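Local coordinates for tail fiber protein (Pseudomonas aeruginosa, PDB 6CL6) that forms the C-terminal part of a trimeric R-type pyocin fibre, which probably binds receptors on the target cell for this contractile injection system, at residues Phe36-Ala41 / Val55-Leu59; Pro135-Asp141 / Ser159-Pro164; Met143-Trp149 / Gly169-Ala175; Arg299-Thr305 / Val364-Phe370; Gly326-Gln331 / Ser342-Arg346. One frame throughout, in Å; residues are numbered along the deposited sequence.

Interaction 1. Residues Phe36-Ala41 / Val55-Leu59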
# COMPACT_ATOMS: atom_id res chain seq x y z
N PHE A 36 -13.35 -33.28 72.97
CA PHE A 36 -13.25 -32.14 72.05
C PHE A 36 -12.39 -31.03 72.62
O PHE A 36 -11.79 -30.25 71.86
CB PHE A 36 -14.66 -31.61 71.71
CG PHE A 36 -15.52 -31.34 72.89
CD1 PHE A 36 -15.34 -30.16 73.64
CD2 PHE A 36 -16.52 -32.21 73.26
CE1 PHE A 36 -16.17 -29.88 74.73
CE2 PHE A 36 -17.33 -31.94 74.35
CZ PHE A 36 -17.16 -30.76 75.07
N ALA A 37 -12.29 -30.93 73.94
CA ALA A 37 -11.42 -29.91 74.55
C ALA A 37 -9.95 -30.27 74.49
O ALA A 37 -9.10 -29.41 74.74
CB ALA A 37 -11.85 -29.66 76.00
N ARG A 38 -9.62 -31.51 74.13
CA ARG A 38 -8.25 -31.93 73.86
C ARG A 38 -7.92 -31.83 72.37
O ARG A 38 -6.83 -32.21 71.96
CB ARG A 38 -8.05 -33.36 74.35
CG ARG A 38 -8.41 -33.59 75.83
CD ARG A 38 -8.44 -35.06 76.17
NE ARG A 38 -7.16 -35.70 75.93
CZ ARG A 38 -6.96 -37.02 75.95
NH1 ARG A 38 -7.97 -37.83 76.22
NH2 ARG A 38 -5.73 -37.52 75.71
N GLY A 39 -8.84 -31.33 71.57
CA GLY A 39 -8.65 -31.34 70.13
C GLY A 39 -8.95 -32.67 69.46
O GLY A 39 -8.66 -32.82 68.26
N LEU A 40 -9.56 -33.61 70.17
CA LEU A 40 -9.89 -34.92 69.62
C LEU A 40 -11.27 -34.89 68.98
O LEU A 40 -12.26 -34.55 69.64
CB LEU A 40 -9.84 -35.99 70.70
CG LEU A 40 -8.44 -36.22 71.30
CD1 LEU A 40 -8.58 -37.19 72.51
CD2 LEU A 40 -7.52 -36.74 70.31
N ALA A 41 -11.34 -35.26 67.70
CA ALA A 41 -12.57 -35.21 66.93
C ALA A 41 -13.32 -36.53 67.06
O ALA A 41 -13.73 -37.12 66.08
CB ALA A 41 -12.28 -34.86 65.49
N VAL A 55 -21.41 -30.33 69.83
CA VAL A 55 -20.08 -30.31 70.42
C VAL A 55 -19.18 -29.49 69.51
O VAL A 55 -19.45 -29.38 68.30
CB VAL A 55 -19.55 -31.73 70.63
CG1 VAL A 55 -20.44 -32.48 71.60
CG2 VAL A 55 -19.48 -32.47 69.29
N PRO A 56 -18.11 -28.89 70.03
CA PRO A 56 -17.37 -27.92 69.24
C PRO A 56 -16.42 -28.51 68.23
O PRO A 56 -15.92 -27.77 67.39
CB PRO A 56 -16.61 -27.10 70.29
CG PRO A 56 -16.52 -27.99 71.49
CD PRO A 56 -17.78 -28.82 71.47
N LEU A 57 -16.24 -29.83 68.21
CA LEU A 57 -15.39 -30.48 67.22
C LEU A 57 -15.97 -31.86 66.90
O LEU A 57 -16.31 -32.63 67.79
CB LEU A 57 -13.94 -30.57 67.74
CG LEU A 57 -12.93 -31.21 66.80
CD1 LEU A 57 -12.66 -30.36 65.61
CD2 LEU A 57 -11.65 -31.49 67.50
N MET A 58 -16.14 -32.13 65.60
CA MET A 58 -16.48 -33.45 65.12
C MET A 58 -15.70 -33.70 63.83
O MET A 58 -15.10 -32.78 63.24
CB MET A 58 -17.97 -33.63 64.87
CG MET A 58 -18.50 -32.66 63.83
SD MET A 58 -20.28 -32.82 63.55
CE MET A 58 -20.93 -32.72 65.21
N LEU A 59 -15.69 -34.96 63.40
CA LEU A 59 -15.11 -35.39 62.13
C LEU A 59 -16.18 -36.21 61.42
O LEU A 59 -16.73 -37.14 62.00
CB LEU A 59 -13.87 -36.24 62.32
CG LEU A 59 -13.24 -36.98 61.11
CD1 LEU A 59 -12.67 -36.01 60.10
CD2 LEU A 59 -12.18 -37.95 61.59
O HOH W 1 -14.90 -34.49 69.63
O HOH W 2 -16.45 -36.85 65.66
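Phe36 and Pro56 make the main apolar contact here, a CH-pi interaction in which the proline ring lies against one face of the phenyl group. Pro56 CD sits 3.6 Å from the centroid of the Phe36 ring, slightly toward its rim, and Pro56 CG comes within 3.3 Å of Phe36 CD1. A chi1 of 51° sets Phe36 CG between its own backbone N and carbonyl carbon and swings the ring over the proline. Val55 crosses the phenyl group at about a right angle, its CB 4.0 Å from Phe36 CD2. Further along, Leu57 brings a methyl against the turn, with CD2 3.4 Å from Gly39 O, while Ala41 CB rests between Leu57 CG and Leu59 CB. The polar part of the contact runs through solvent. One water donates to both Leu40 O and Leu57 O, at 2.6 Å from the former, and a second donates to Ala41 O and accepts from Leu59 N. These waters join the two backbones, between which there is no direct hydrogen bond. The second subunit bonds to the backbones of Gly39 and Ala41, and Phe36 meets Ala37 of the third subunit. The 3-10 turn at Phe36-Arg38, closed by Gly39 N bonding back to Phe36 O, lies beside strand 57-60, which is outermost, within this chain, in its antiparallel sheet and pairs on with strand 72-79.

Interaction 2. Residues Pro135-Asp141 / Ser159-Pro164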
# COMPACT_ATOMS: atom_id res chain seq x y z
N PRO A 135 3.94 -28.69 31.85
CA PRO A 135 5.03 -29.52 31.33
C PRO A 135 4.90 -29.66 29.82
O PRO A 135 4.09 -28.98 29.20
CB PRO A 135 4.80 -30.86 32.03
CG PRO A 135 3.33 -30.93 32.20
CD PRO A 135 2.89 -29.51 32.50
N GLY A 136 5.69 -30.56 29.24
CA GLY A 136 5.50 -30.93 27.85
C GLY A 136 4.26 -31.78 27.67
O GLY A 136 3.64 -32.27 28.60
N GLY A 137 3.88 -31.95 26.41
CA GLY A 137 2.81 -32.88 26.06
C GLY A 137 1.39 -32.48 26.43
O GLY A 137 0.48 -33.32 26.30
N VAL A 138 1.15 -31.24 26.84
CA VAL A 138 -0.17 -30.85 27.31
C VAL A 138 -1.06 -30.50 26.13
O VAL A 138 -0.66 -29.75 25.23
CB VAL A 138 -0.09 -29.68 28.30
CG1 VAL A 138 -1.47 -29.25 28.71
CG2 VAL A 138 0.75 -30.06 29.50
N ASN A 139 -2.26 -31.05 26.13
CA ASN A 139 -3.32 -30.64 25.21
C ASN A 139 -4.14 -29.55 25.89
O ASN A 139 -4.82 -29.80 26.91
CB ASN A 139 -4.18 -31.84 24.85
CG ASN A 139 -5.18 -31.53 23.77
OD1 ASN A 139 -5.52 -30.35 23.47
ND2 ASN A 139 -5.68 -32.58 23.14
N LEU A 140 -4.08 -28.33 25.35
CA LEU A 140 -4.77 -27.24 26.00
C LEU A 140 -6.27 -27.45 26.04
O LEU A 140 -6.94 -26.81 26.85
CB LEU A 140 -4.46 -25.90 25.33
CG LEU A 140 -3.00 -25.45 25.39
CD1 LEU A 140 -2.89 -23.98 25.04
CD2 LEU A 140 -2.35 -25.69 26.74
N ASP A 141 -6.80 -28.34 25.20
CA ASP A 141 -8.20 -28.70 25.29
C ASP A 141 -8.53 -29.34 26.63
O ASP A 141 -9.70 -29.42 27.00
CB ASP A 141 -8.60 -29.69 24.17
CG ASP A 141 -8.74 -29.04 22.81
OD1 ASP A 141 -8.39 -27.87 22.65
OD2 ASP A 141 -9.23 -29.74 21.84
N SER A 159 5.71 -29.73 21.93
CA SER A 159 5.33 -31.11 22.19
C SER A 159 3.89 -31.27 22.68
O SER A 159 3.41 -32.40 22.83
CB SER A 159 6.25 -31.74 23.23
OG SER A 159 6.08 -31.11 24.49
N GLY A 160 3.21 -30.17 22.97
CA GLY A 160 1.83 -30.19 23.36
C GLY A 160 0.91 -30.07 22.17
O GLY A 160 1.31 -30.22 21.01
N ALA A 161 -0.37 -29.82 22.46
CA ALA A 161 -1.40 -29.76 21.46
C ALA A 161 -2.31 -28.59 21.74
O ALA A 161 -2.52 -28.21 22.90
CB ALA A 161 -2.22 -31.04 21.39
N ASN A 162 -2.81 -27.99 20.66
CA ASN A 162 -3.79 -26.88 20.70
C ASN A 162 -3.25 -25.62 21.36
O ASN A 162 -4.02 -24.76 21.78
CB ASN A 162 -5.08 -27.36 21.38
CG ASN A 162 -5.92 -28.23 20.46
OD1 ASN A 162 -6.43 -27.75 19.45
ND2 ASN A 162 -6.02 -29.51 20.78
N TYR A 163 -1.94 -25.48 21.42
CA TYR A 163 -1.34 -24.17 21.66
C TYR A 163 -1.58 -23.32 20.41
O TYR A 163 -1.56 -23.85 19.29
CB TYR A 163 0.15 -24.29 21.92
CG TYR A 163 0.56 -24.81 23.28
CD1 TYR A 163 0.45 -26.16 23.59
CD2 TYR A 163 1.05 -23.95 24.25
CE1 TYR A 163 0.83 -26.63 24.82
CE2 TYR A 163 1.44 -24.41 25.50
CZ TYR A 163 1.33 -25.77 25.77
OH TYR A 163 1.73 -26.25 27.01
N PRO A 164 -1.85 -22.02 20.56
CA PRO A 164 -2.10 -21.19 19.38
C PRO A 164 -0.86 -20.85 18.60
O PRO A 164 -0.96 -20.46 17.43
CB PRO A 164 -2.76 -19.93 19.96
CG PRO A 164 -2.21 -19.82 21.35
CD PRO A 164 -2.01 -21.28 21.82
O HOH W 3 2.88 -28.73 26.92
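Asn139 and Asn162 lean across each other at a slant, their amide planes only 17° apart, and Asn162 ND2 donates to Asn139 OD1 at 2.9 Å. That oxygen is gripped twice, because Asp141 N reaches it from the opposite face, well above the carbonyl plane. With CG of Asn139 trans to its backbone N (chi1 -173°), the amide folds along the chain so that OD1 can accept from the N-H two residues on, which makes an Asx turn leading into the 3-10 segment at Leu140-Asp141. One face of the Asn162 amide is stacked on the carboxylate of Asp141, with Asp141 OD1 3.3 Å from Asn162 CG; that carboxylate has its salt bridge with Arg196. The backbones meet in a single beta bridge at Asn139 and Ala161, in which Ala161 N donates to Val138 O at 2.8 Å and Leu140 N donates to Ala161 O at 2.9 Å. Leu140 meets Tyr163 at about a right angle, laying CD2 over one face of the phenol, 4.0 Å from the ring centroid. Tyr163 OH gives its proton to a water, which in turn donates to Pro135 O and accepts from Val138 N; the hydroxyl is also bonded to Gln151. At the far end Gly137 N donates to Ser159 OG at 3.0 Å.

Interaction 3. Residues Met143-Trp149 / Gly169-Ala175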
# COMPACT_ATOMS: atom_id res chain seq x y z
N MET A 143 -7.42 -28.18 29.51
CA MET A 143 -7.33 -27.15 30.55
C MET A 143 -8.69 -26.46 30.64
O MET A 143 -8.96 -25.43 30.01
CB MET A 143 -6.21 -26.18 30.22
CG MET A 143 -4.85 -26.83 30.08
SD MET A 143 -4.26 -27.69 31.55
CE MET A 143 -3.98 -26.27 32.64
N VAL A 144 -9.59 -27.09 31.42
CA VAL A 144 -11.00 -26.69 31.41
C VAL A 144 -11.47 -26.21 32.78
O VAL A 144 -12.66 -26.14 33.04
CB VAL A 144 -11.88 -27.84 30.91
CG1 VAL A 144 -11.63 -28.09 29.41
CG2 VAL A 144 -11.59 -29.12 31.69
N THR A 145 -10.55 -25.90 33.67
CA THR A 145 -10.90 -25.34 34.98
C THR A 145 -10.27 -23.96 35.15
O THR A 145 -9.16 -23.70 34.67
CB THR A 145 -10.46 -26.30 36.14
OG1 THR A 145 -9.06 -26.24 36.32
CG2 THR A 145 -10.86 -27.71 35.81
N SER A 146 -11.00 -23.07 35.81
CA SER A 146 -10.57 -21.67 35.88
C SER A 146 -9.22 -21.53 36.57
O SER A 146 -8.94 -22.23 37.54
CB SER A 146 -11.61 -20.85 36.64
OG SER A 146 -12.79 -20.72 35.93
N GLY A 147 -8.41 -20.62 36.07
CA GLY A 147 -7.08 -20.39 36.63
C GLY A 147 -6.12 -19.82 35.60
O GLY A 147 -6.52 -19.39 34.51
N TRP A 148 -4.86 -19.78 35.97
CA TRP A 148 -3.85 -19.39 35.01
C TRP A 148 -2.61 -20.25 35.19
O TRP A 148 -2.25 -20.61 36.31
CB TRP A 148 -3.49 -17.90 35.07
CG TRP A 148 -3.00 -17.37 36.37
CD1 TRP A 148 -3.71 -17.29 37.53
CD2 TRP A 148 -1.73 -16.80 36.65
NE1 TRP A 148 -2.94 -16.71 38.51
CE2 TRP A 148 -1.72 -16.40 37.99
CE3 TRP A 148 -0.58 -16.59 35.88
CZ2 TRP A 148 -0.63 -15.80 38.58
CZ3 TRP A 148 0.51 -16.00 36.46
CH2 TRP A 148 0.47 -15.63 37.81
N TRP A 149 -1.95 -20.53 34.08
CA TRP A 149 -0.83 -21.45 34.01
C TRP A 149 0.26 -20.88 33.11
O TRP A 149 -0.02 -20.15 32.15
CB TRP A 149 -1.27 -22.83 33.48
CG TRP A 149 -2.05 -23.64 34.41
CD1 TRP A 149 -1.59 -24.63 35.21
CD2 TRP A 149 -3.46 -23.55 34.65
NE1 TRP A 149 -2.63 -25.16 35.93
CE2 TRP A 149 -3.78 -24.50 35.61
CE3 TRP A 149 -4.48 -22.77 34.13
CZ2 TRP A 149 -5.09 -24.69 36.09
CZ3 TRP A 149 -5.77 -22.94 34.60
CH2 TRP A 149 -6.06 -23.88 35.58
N GLY A 169 4.50 -19.01 27.10
CA GLY A 169 3.45 -18.02 27.27
C GLY A 169 2.59 -18.27 28.47
O GLY A 169 2.77 -19.24 29.20
N LEU A 170 1.62 -17.39 28.64
CA LEU A 170 0.68 -17.41 29.75
C LEU A 170 -0.71 -17.80 29.30
O LEU A 170 -1.36 -17.08 28.53
CB LEU A 170 0.64 -16.02 30.42
CG LEU A 170 0.02 -15.99 31.80
CD1 LEU A 170 0.79 -16.84 32.78
CD2 LEU A 170 -0.05 -14.57 32.28
N LEU A 171 -1.21 -18.90 29.87
CA LEU A 171 -2.57 -19.35 29.64
C LEU A 171 -3.50 -18.93 30.75
O LEU A 171 -3.23 -19.21 31.93
CB LEU A 171 -2.63 -20.88 29.53
CG LEU A 171 -4.00 -21.54 29.41
CD1 LEU A 171 -4.58 -21.25 28.02
CD2 LEU A 171 -3.92 -23.02 29.62
N HIS A 172 -4.63 -18.30 30.37
CA HIS A 172 -5.74 -18.07 31.28
C HIS A 172 -6.93 -18.93 30.89
O HIS A 172 -7.24 -19.08 29.70
CB HIS A 172 -6.20 -16.61 31.28
CG HIS A 172 -5.46 -15.73 32.21
ND1 HIS A 172 -4.30 -15.08 31.86
CD2 HIS A 172 -5.72 -15.36 33.49
CE1 HIS A 172 -3.87 -14.35 32.88
NE2 HIS A 172 -4.71 -14.52 33.89
N VAL A 173 -7.60 -19.50 31.88
CA VAL A 173 -8.83 -20.24 31.66
C VAL A 173 -9.92 -19.60 32.50
O VAL A 173 -9.79 -19.51 33.73
CB VAL A 173 -8.67 -21.72 32.02
CG1 VAL A 173 -9.98 -22.46 31.71
CG2 VAL A 173 -7.51 -22.35 31.31
N TYR A 174 -11.00 -19.19 31.86
CA TYR A 174 -12.21 -18.71 32.50
C TYR A 174 -13.32 -19.72 32.21
O TYR A 174 -14.02 -19.64 31.20
CB TYR A 174 -12.58 -17.31 32.05
CG TYR A 174 -11.41 -16.35 32.10
CD1 TYR A 174 -10.97 -15.81 33.31
CD2 TYR A 174 -10.78 -15.95 30.95
CE1 TYR A 174 -9.94 -14.94 33.36
CE2 TYR A 174 -9.74 -15.07 30.98
CZ TYR A 174 -9.31 -14.57 32.21
OH TYR A 174 -8.29 -13.68 32.28
N ALA A 175 -13.48 -20.67 33.15
CA ALA A 175 -14.46 -21.75 32.99
C ALA A 175 -15.83 -21.22 33.45
O ALA A 175 -16.31 -21.49 34.56
CB ALA A 175 -14.01 -22.98 33.75
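Val173 forms the apolar centre with Trp149 and Met143, its CG2 lying 3.8 Å from Trp149 CZ3. Met143 is bent at chi2 and chi3, which brings its CE over the centre of the Trp149 ring, while its CB touches Leu171 CD2 at 3.9 Å. On the other face of the sheet, Trp148 and His172 run side by side: Trp148 CB lies over one face of the imidazole, 3.9 Å from its centroid, and His172 meets Tyr174 of the second subunit edge-to-face. Leu170 CD1 meets the Trp148 ring at its edge, in plane. Apart from Met143, which lies in the loop before strand 147-151, these side chains sit on the neighbouring antiparallel strands 147-151 and 169-177 of a mixed sheet. Paired bonds link Gly147 with Val173 and Trp149 with Leu171, with Val173 N 2.8 Å from Gly147 O. Beyond the strand pairing, Ser146 OG takes the N-H of Ala175 at 2.9 Å and is also bonded to Lys128 O of the third subunit.

Interaction 4. Residues Arg299-Thr305 / Val364-Phe370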
# COMPACT_ATOMS: atom_id res chain seq x y z
N ARG A 299 17.11 35.14 -79.10
CA ARG A 299 16.82 35.38 -80.50
C ARG A 299 15.91 36.59 -80.61
O ARG A 299 14.99 36.77 -79.80
CB ARG A 299 16.14 34.18 -81.17
CG ARG A 299 17.02 32.94 -81.24
CD ARG A 299 16.46 31.93 -82.25
NE ARG A 299 16.57 32.36 -83.65
CZ ARG A 299 17.64 32.14 -84.43
NH1 ARG A 299 18.70 31.50 -83.96
NH2 ARG A 299 17.63 32.56 -85.68
N GLN A 300 16.15 37.42 -81.62
CA GLN A 300 15.39 38.64 -81.80
C GLN A 300 15.09 38.80 -83.29
O GLN A 300 15.69 38.14 -84.13
CB GLN A 300 16.16 39.88 -81.29
CG GLN A 300 16.83 39.70 -79.94
CD GLN A 300 17.18 41.05 -79.28
OE1 GLN A 300 16.36 41.95 -79.24
NE2 GLN A 300 18.40 41.17 -78.80
N TRP A 301 14.12 39.67 -83.59
CA TRP A 301 13.68 39.85 -84.97
C TRP A 301 13.00 41.20 -85.11
O TRP A 301 12.61 41.84 -84.13
CB TRP A 301 12.72 38.75 -85.41
CG TRP A 301 11.57 38.61 -84.48
CD1 TRP A 301 10.37 39.23 -84.56
CD2 TRP A 301 11.53 37.80 -83.29
NE1 TRP A 301 9.58 38.86 -83.48
CE2 TRP A 301 10.27 37.97 -82.71
CE3 TRP A 301 12.44 36.92 -82.68
CZ2 TRP A 301 9.89 37.32 -81.53
CZ3 TRP A 301 12.06 36.28 -81.51
CH2 TRP A 301 10.80 36.48 -80.96
N GLY A 302 12.86 41.62 -86.36
CA GLY A 302 12.25 42.89 -86.68
C GLY A 302 12.23 43.07 -88.19
O GLY A 302 12.52 42.14 -88.95
N GLN A 303 11.86 44.28 -88.60
CA GLN A 303 11.87 44.64 -90.02
C GLN A 303 12.46 46.03 -90.17
O GLN A 303 12.46 46.81 -89.22
CB GLN A 303 10.47 44.61 -90.64
CG GLN A 303 9.68 43.34 -90.40
CD GLN A 303 9.00 43.32 -89.03
OE1 GLN A 303 8.47 44.34 -88.57
NE2 GLN A 303 9.03 42.16 -88.36
N VAL A 304 12.95 46.34 -91.37
CA VAL A 304 13.59 47.63 -91.60
C VAL A 304 13.44 47.99 -93.07
O VAL A 304 13.51 47.13 -93.94
CB VAL A 304 15.08 47.59 -91.15
CG1 VAL A 304 15.89 46.64 -92.01
CG2 VAL A 304 15.68 48.97 -91.15
N THR A 305 13.22 49.28 -93.33
CA THR A 305 13.21 49.79 -94.71
C THR A 305 14.63 50.17 -95.10
O THR A 305 15.28 50.98 -94.41
CB THR A 305 12.28 50.99 -94.85
OG1 THR A 305 10.93 50.58 -94.56
CG2 THR A 305 12.32 51.54 -96.30
N VAL A 364 11.57 46.73 -97.94
CA VAL A 364 11.46 46.29 -96.55
C VAL A 364 12.11 44.92 -96.43
O VAL A 364 11.74 43.99 -97.14
CB VAL A 364 10.01 46.25 -96.08
CG1 VAL A 364 9.97 45.65 -94.69
CG2 VAL A 364 9.40 47.67 -96.07
N LEU A 365 13.08 44.81 -95.52
CA LEU A 365 13.74 43.55 -95.21
C LEU A 365 13.43 43.16 -93.77
O LEU A 365 13.48 44.00 -92.86
CB LEU A 365 15.25 43.66 -95.41
CG LEU A 365 15.75 43.53 -96.87
CD1 LEU A 365 15.21 44.64 -97.76
CD2 LEU A 365 17.28 43.51 -96.89
N SER A 366 13.09 41.90 -93.58
CA SER A 366 13.00 41.37 -92.22
C SER A 366 14.35 40.79 -91.84
O SER A 366 15.22 40.55 -92.68
CB SER A 366 11.90 40.32 -92.11
OG SER A 366 12.14 39.24 -92.98
N TRP A 367 14.53 40.58 -90.53
CA TRP A 367 15.80 40.10 -90.03
C TRP A 367 15.60 39.30 -88.75
O TRP A 367 14.61 39.45 -88.04
CB TRP A 367 16.75 41.28 -89.79
CG TRP A 367 16.27 42.24 -88.76
CD1 TRP A 367 15.65 43.43 -88.99
CD2 TRP A 367 16.36 42.11 -87.34
NE1 TRP A 367 15.36 44.06 -87.80
CE2 TRP A 367 15.77 43.26 -86.77
CE3 TRP A 367 16.87 41.13 -86.49
CZ2 TRP A 367 15.69 43.45 -85.39
CZ3 TRP A 367 16.78 41.32 -85.10
CH2 TRP A 367 16.20 42.46 -84.57
N GLU A 368 16.58 38.42 -88.48
CA GLU A 368 16.68 37.70 -87.23
C GLU A 368 18.12 37.78 -86.74
O GLU A 368 19.07 37.84 -87.54
CB GLU A 368 16.29 36.23 -87.40
CG GLU A 368 14.85 35.92 -87.15
CD GLU A 368 14.62 34.41 -87.03
OE1 GLU A 368 14.52 33.73 -88.08
OE2 GLU A 368 14.59 33.90 -85.90
N ALA A 369 18.29 37.79 -85.42
CA ALA A 369 19.61 37.82 -84.81
C ALA A 369 19.58 36.97 -83.56
O ALA A 369 18.52 36.77 -82.96
CB ALA A 369 20.02 39.25 -84.46
N PHE A 370 20.74 36.43 -83.18
CA PHE A 370 20.83 35.62 -81.97
C PHE A 370 22.12 35.95 -81.25
O PHE A 370 23.09 36.44 -81.84
CB PHE A 370 20.69 34.12 -82.30
CG PHE A 370 21.80 33.57 -83.15
CD1 PHE A 370 21.76 33.72 -84.54
CD2 PHE A 370 22.88 32.91 -82.58
CE1 PHE A 370 22.78 33.22 -85.33
CE2 PHE A 370 23.90 32.41 -83.35
CZ PHE A 370 23.85 32.56 -84.73
O HOH W 4 14.09 46.48 -86.95
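Trp367 has its CG between the backbone N and carbonyl carbon (chi1 62°), which folds the indole flat across the neighbouring strand at Trp301-Gly302. Gly302 N lies 3.3 Å above the indole plane, over its centre, so the ring covers bare backbone where the glycine has no side chain. At the indole edge, NE1 of Trp367 donates to a water that donates to Gln303 O. Arg299, bent at chi3 (70°), turns its guanidinium edge toward Glu368 in a salt bridge, with weak bonds from NE and NH2 to OE2, the latter at 3.3 Å; Glu368 OE1 is hydrogen-bonded to Tyr328 OH. The same guanidinium lies over Phe370 CB, its plane 13° from that of the phenyl ring. Arg299 NH1 reaches Glu368 OE2 of the third subunit, so these charges alternate around the trimer. Backbone bonds in both directions pair Gln300 with Ala369, Gly302 with Trp367 and Val304 with Leu365, the regular antiparallel pairing of central strands in a sheet of this gp53-like, H-lectin-clan C-terminal region.

Interaction 5. Residues Gly326-Gln331 / Ser342-Arg346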
# COMPACT_ATOMS: atom_id res chain seq x y z
N GLY A 326 25.16 36.25 -84.41
CA GLY A 326 24.90 36.10 -85.83
C GLY A 326 23.51 36.59 -86.17
O GLY A 326 22.74 36.98 -85.29
N GLY A 327 23.22 36.56 -87.47
CA GLY A 327 21.94 37.03 -87.96
C GLY A 327 21.86 36.88 -89.47
O GLY A 327 22.81 36.44 -90.13
N TYR A 328 20.69 37.24 -89.99
CA TYR A 328 20.43 37.25 -91.42
C TYR A 328 19.31 38.24 -91.70
O TYR A 328 18.61 38.69 -90.78
CB TYR A 328 20.03 35.85 -91.93
CG TYR A 328 18.63 35.49 -91.56
CD1 TYR A 328 17.55 35.90 -92.33
CD2 TYR A 328 18.36 34.73 -90.41
CE1 TYR A 328 16.27 35.60 -91.98
CE2 TYR A 328 17.07 34.40 -90.07
CZ TYR A 328 16.02 34.84 -90.85
OH TYR A 328 14.73 34.54 -90.51
N ALA A 329 19.14 38.57 -92.99
CA ALA A 329 18.01 39.35 -93.44
C ALA A 329 17.33 38.68 -94.62
O ALA A 329 17.91 37.83 -95.29
CB ALA A 329 18.45 40.77 -93.85
N ASN A 330 16.09 39.08 -94.87
CA ASN A 330 15.21 38.48 -95.86
C ASN A 330 14.38 39.54 -96.57
O ASN A 330 13.87 40.45 -95.92
CB ASN A 330 14.27 37.45 -95.16
CG ASN A 330 13.00 37.20 -95.95
OD1 ASN A 330 12.99 36.40 -96.91
ND2 ASN A 330 11.95 37.89 -95.58
N GLN A 331 14.29 39.41 -97.90
CA GLN A 331 13.45 40.29 -98.70
C GLN A 331 11.99 39.95 -98.52
O GLN A 331 11.58 38.81 -98.72
CB GLN A 331 13.82 40.17 -100.20
CG GLN A 331 15.26 40.52 -100.55
CD GLN A 331 15.49 42.03 -100.61
OE1 GLN A 331 14.54 42.81 -100.54
NE2 GLN A 331 16.76 42.44 -100.76
N SER A 342 19.96 40.45 -103.16
CA SER A 342 20.73 39.89 -102.07
C SER A 342 20.48 40.67 -100.78
O SER A 342 19.96 41.77 -100.79
CB SER A 342 22.22 39.91 -102.41
OG SER A 342 22.51 38.95 -103.39
N THR A 343 20.92 40.06 -99.68
CA THR A 343 20.80 40.64 -98.36
C THR A 343 22.10 40.47 -97.60
O THR A 343 22.95 39.64 -97.94
CB THR A 343 19.66 39.95 -97.57
OG1 THR A 343 19.98 38.57 -97.41
CG2 THR A 343 18.36 40.09 -98.29
N GLY A 344 22.23 41.23 -96.52
CA GLY A 344 23.36 41.07 -95.64
C GLY A 344 23.01 41.47 -94.22
O GLY A 344 22.21 42.40 -93.99
N PHE A 345 23.61 40.77 -93.26
CA PHE A 345 23.53 41.12 -91.85
C PHE A 345 24.96 41.19 -91.34
O PHE A 345 25.72 40.22 -91.48
CB PHE A 345 22.72 40.09 -91.09
CG PHE A 345 22.61 40.35 -89.61
CD1 PHE A 345 23.65 40.03 -88.75
CD2 PHE A 345 21.45 40.88 -89.08
CE1 PHE A 345 23.54 40.26 -87.40
CE2 PHE A 345 21.33 41.10 -87.71
CZ PHE A 345 22.39 40.80 -86.87
N ARG A 346 25.34 42.34 -90.78
CA ARG A 346 26.73 42.52 -90.38
C ARG A 346 26.82 43.64 -89.36
O ARG A 346 25.84 44.35 -89.09
CB ARG A 346 27.62 42.82 -91.59
CG ARG A 346 27.65 44.29 -92.01
CD ARG A 346 28.43 44.48 -93.30
NE ARG A 346 28.65 45.90 -93.61
CZ ARG A 346 27.79 46.66 -94.29
NH1 ARG A 346 26.65 46.16 -94.72
NH2 ARG A 346 28.08 47.94 -94.53
O HOH W 5 21.16 37.63 -94.93
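Two strands that are outermost in their sheets within this chain face each other here in the gp53-like C-terminal region, Gly327 and Ala329 of strand 324-331 meeting Phe345 and Thr343 of strand 343-346. Phe345 lays its ring on the glycine backbone: Gly327 CA stands 3.6 Å from the ring centroid, 13° off the normal, in a CH-pi contact. With CG trans to the backbone N (chi1 178°), the phenyl reaches straight across. The strands run antiparallel, with axes 5.2 Å apart, yet no backbone hydrogen bond joins them, so side chains, partly against bare backbone, and a water make the contact between the five-stranded and the three-stranded sheet. Ala329 CB packs on Thr343 CB at 4.0 Å, and a water that accepts from Ala329 N is hydrogen-bonded to Thr343 OG1 at 2.9 Å. Bent at chi2, Gln331 brings NE2 alongside the methyl CG2 of Thr343 and to Ser342 O at 3.3 Å, the carbonyl lying in the amide plane although the donor stands above the carbonyl's own plane. The same NE2 is bonded to Asn357 OD1. Ser342 pairs through its backbone with Gly358, a residue of the calcium site, and its side chain is about 7 Å from a bound calcium ion. On the opposite side of strand 324-331, Tyr328 OH is bonded to Glu368, and its ring meets Tyr328 of both other subunits edge-to-face.

From the N terminus, interaction 1 closes a short loop without helix or strand onto the edge of the first sheet. Interactions 2 and 3 follow and cross, their segments alternating along the chain; with centres 13 Å apart, they touch where Leu140 meets Leu171, and tie the loops 135-141 and 159-164 to the strands of the second sheet. A long stretch separates these from the C-terminal region, so that interactions 1 and 4 have centres 176 Å apart. There interaction 4 closes a loop of 58 residues that contains interaction 5 entirely. Strand 363-371 lies between 297-306 and 324-331, linking the two contacts, and interaction 5 carries the connection into the three-stranded sheet.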